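Local atomic coordinates of NADH kinase POS5 (Saccharomyces cerevisiae, PDB entry 3AFO), a protein that phosphorylates NADH and NAD(+) with ATP, with a twofold preference for NADH, and is a key source of the cellular reductant NADPH. Residues 202-207 and 315-320. Numbering follows the deposited sequence.
Sequences IFLHRG and DEIYVI
Ile202 and Leu204 meet Ile317 and Val319 in a purely apolar contact between the two facing sheets of the beta sandwich in the C-terminal domain of this NAD kinase family member. The strands run roughly antiparallel, at 153°, and their axes come within 9.9 Å of each other at the closest point, too far for backbone pairing, so the segments meet through side chains. Tip to tip, Ile202 CD1 meets the fork of Val319, 3.8 Å from Val319 CG1 and slightly farther from Val319 CG2. The other branch of Ile202 serves a second neighbour: the CG2 methyl, anti to the backbone N, lies 4.0 Å from Ile317 CD1 as the two side chains slide past each other in opposite directions. That same Ile317 methyl meets the end of Leu204, 3.9 Å from Leu204 CD1, and so sits against both Ile202 and Leu204. Ile317 CG1 stands between the backbone N and the carbonyl carbon (chi1 57°), and with the chain extended beyond it (chi2 168°) CD1 reaches both partners. All four side chains are buried. Strand 316-321 lies between 174-186 and 282-286 in one sheet, and 201-205 between 231-235 and 299-303 in the other.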
loop_
_atom_site.group_PDB
_atom_site.type_symbol
_atom_site.label_atom_id
_atom_site.label_comp_id
_atom_site.label_asym_id
_atom_site.label_seq_id
_atom_site.Cartn_x
_atom_site.Cartn_y
_atom_site.Cartn_z
ATOM N N ILE A 202 4.218 -7.116 19.914
ATOM C CA ILE A 202 3.725 -8.440 20.200
ATOM C C ILE A 202 3.146 -8.941 18.889
ATOM O O ILE A 202 2.318 -8.250 18.267
ATOM C CB ILE A 202 2.633 -8.393 21.283
ATOM C CG1 ILE A 202 3.248 -7.880 22.594
ATOM C CG2 ILE A 202 1.971 -9.792 21.461
ATOM C CD1 ILE A 202 2.345 -6.948 23.401
ATOM N N PHE A 203 3.568 -10.121 18.449
ATOM C CA PHE A 203 3.011 -10.650 17.195
ATOM C C PHE A 203 2.733 -12.132 17.164
ATOM O O PHE A 203 3.345 -12.911 17.893
ATOM C CB PHE A 203 3.793 -10.184 15.939
ATOM C CG PHE A 203 5.235 -10.614 15.890
ATOM C CD1 PHE A 203 5.602 -11.819 15.297
ATOM C CD2 PHE A 203 6.231 -9.786 16.369
ATOM C CE1 PHE A 203 6.947 -12.196 15.227
ATOM C CE2 PHE A 203 7.586 -10.163 16.292
ATOM C CZ PHE A 203 7.934 -11.363 15.727
ATOM N N LEU A 204 1.747 -12.479 16.344
ATOM C CA LEU A 204 1.328 -13.840 16.096
ATOM C C LEU A 204 1.673 -14.142 14.645
ATOM O O LEU A 204 1.502 -13.284 13.774
ATOM C CB LEU A 204 -0.173 -13.979 16.333
ATOM C CG LEU A 204 -0.625 -13.776 17.783
ATOM C CD1 LEU A 204 -2.136 -13.603 17.866
ATOM C CD2 LEU A 204 -0.175 -14.970 18.652
ATOM N N HIS A 205 2.181 -15.341 14.385
ATOM C CA HIS A 205 2.611 -15.696 13.036
ATOM C C HIS A 205 2.479 -17.199 12.816
ATOM O O HIS A 205 2.703 -17.975 13.745
ATOM C CB HIS A 205 4.051 -15.249 12.797
ATOM C CG HIS A 205 4.399 -15.107 11.347
ATOM N ND1 HIS A 205 4.640 -16.192 10.534
ATOM C CD2 HIS A 205 4.514 -14.013 10.559
ATOM C CE1 HIS A 205 4.892 -15.773 9.306
ATOM N NE2 HIS A 205 4.833 -14.454 9.298
ATOM N N ARG A 206 2.115 -17.597 11.599
ATOM C CA ARG A 206 1.990 -19.010 11.228
ATOM C C ARG A 206 3.319 -19.755 11.365
ATOM O O ARG A 206 3.327 -20.963 11.570
ATOM C CB ARG A 206 1.427 -19.158 9.808
ATOM C CG ARG A 206 2.327 -18.602 8.699
ATOM C CD ARG A 206 1.755 -18.878 7.306
ATOM N NE ARG A 206 2.639 -18.366 6.254
ATOM C CZ ARG A 206 3.700 -19.011 5.769
ATOM N NH1 ARG A 206 4.018 -20.223 6.223
ATOM N NH2 ARG A 206 4.440 -18.454 4.816
ATOM N N GLY A 207 4.427 -19.023 11.250
ATOM C CA GLY A 207 5.775 -19.560 11.458
ATOM C C GLY A 207 6.082 -20.767 10.594
ATOM O O GLY A 207 6.058 -20.680 9.368
ATOM N N ASP A 315 -6.448 -20.675 22.563
ATOM C CA ASP A 315 -5.603 -19.775 23.343
ATOM C C ASP A 315 -6.010 -18.327 23.023
ATOM O O ASP A 315 -6.533 -18.054 21.940
ATOM C CB ASP A 315 -4.116 -19.975 22.997
ATOM C CG ASP A 315 -3.550 -21.333 23.465
ATOM O OD1 ASP A 315 -4.250 -22.107 24.151
ATOM O OD2 ASP A 315 -2.387 -21.633 23.121
ATOM N N GLU A 316 -5.795 -17.415 23.966
ATOM C CA GLU A 316 -6.004 -15.981 23.720
ATOM C C GLU A 316 -4.853 -15.186 24.271
ATOM O O GLU A 316 -4.263 -15.560 25.302
ATOM C CB GLU A 316 -7.248 -15.449 24.428
ATOM C CG GLU A 316 -8.546 -16.164 24.182
ATOM C CD GLU A 316 -9.608 -15.686 25.155
ATOM O OE1 GLU A 316 -9.246 -15.317 26.290
ATOM O OE2 GLU A 316 -10.800 -15.675 24.800
ATOM N N ILE A 317 -4.549 -14.071 23.609
ATOM C CA ILE A 317 -3.716 -13.041 24.211
ATOM C C ILE A 317 -4.534 -11.782 24.475
ATOM O O ILE A 317 -5.419 -11.442 23.694
ATOM C CB ILE A 317 -2.431 -12.710 23.376
ATOM C CG1 ILE A 317 -2.774 -12.287 21.934
ATOM C CG2 ILE A 317 -1.467 -13.912 23.374
ATOM C CD1 ILE A 317 -1.574 -11.676 21.164
ATOM N N TYR A 318 -4.236 -11.125 25.597
ATOM C CA TYR A 318 -4.787 -9.823 25.947
ATOM C C TYR A 318 -3.647 -8.823 25.893
ATOM O O TYR A 318 -2.571 -9.070 26.447
ATOM C CB TYR A 318 -5.375 -9.828 27.360
ATOM C CG TYR A 318 -6.574 -10.719 27.538
ATOM C CD1 TYR A 318 -7.856 -10.182 27.662
ATOM C CD2 TYR A 318 -6.429 -12.110 27.585
ATOM C CE1 TYR A 318 -8.971 -11.016 27.832
ATOM C CE2 TYR A 318 -7.529 -12.947 27.760
ATOM C CZ TYR A 318 -8.791 -12.396 27.883
ATOM O OH TYR A 318 -9.864 -13.239 28.033
ATOM N N VAL A 319 -3.862 -7.707 25.206
ATOM C CA VAL A 319 -2.807 -6.720 25.042
ATOM C C VAL A 319 -3.299 -5.357 25.476
ATOM O O VAL A 319 -4.345 -4.882 25.014
ATOM C CB VAL A 319 -2.262 -6.682 23.587
ATOM C CG1 VAL A 319 -1.246 -5.564 23.429
ATOM C CG2 VAL A 319 -1.617 -8.019 23.212
ATOM N N ILE A 320 -2.546 -4.743 26.381
ATOM C CA ILE A 320 -2.862 -3.425 26.902
ATOM C C ILE A 320 -1.560 -2.645 27.041
ATOM O O ILE A 320 -0.472 -3.225 27.074
ATOM C CB ILE A 320 -3.565 -3.481 28.318
ATOM C CG1 ILE A 320 -2.741 -4.299 29.336
ATOM C CG2 ILE A 320 -5.006 -4.000 28.226
ATOM C CD1 ILE A 320 -3.142 -4.061 30.829
#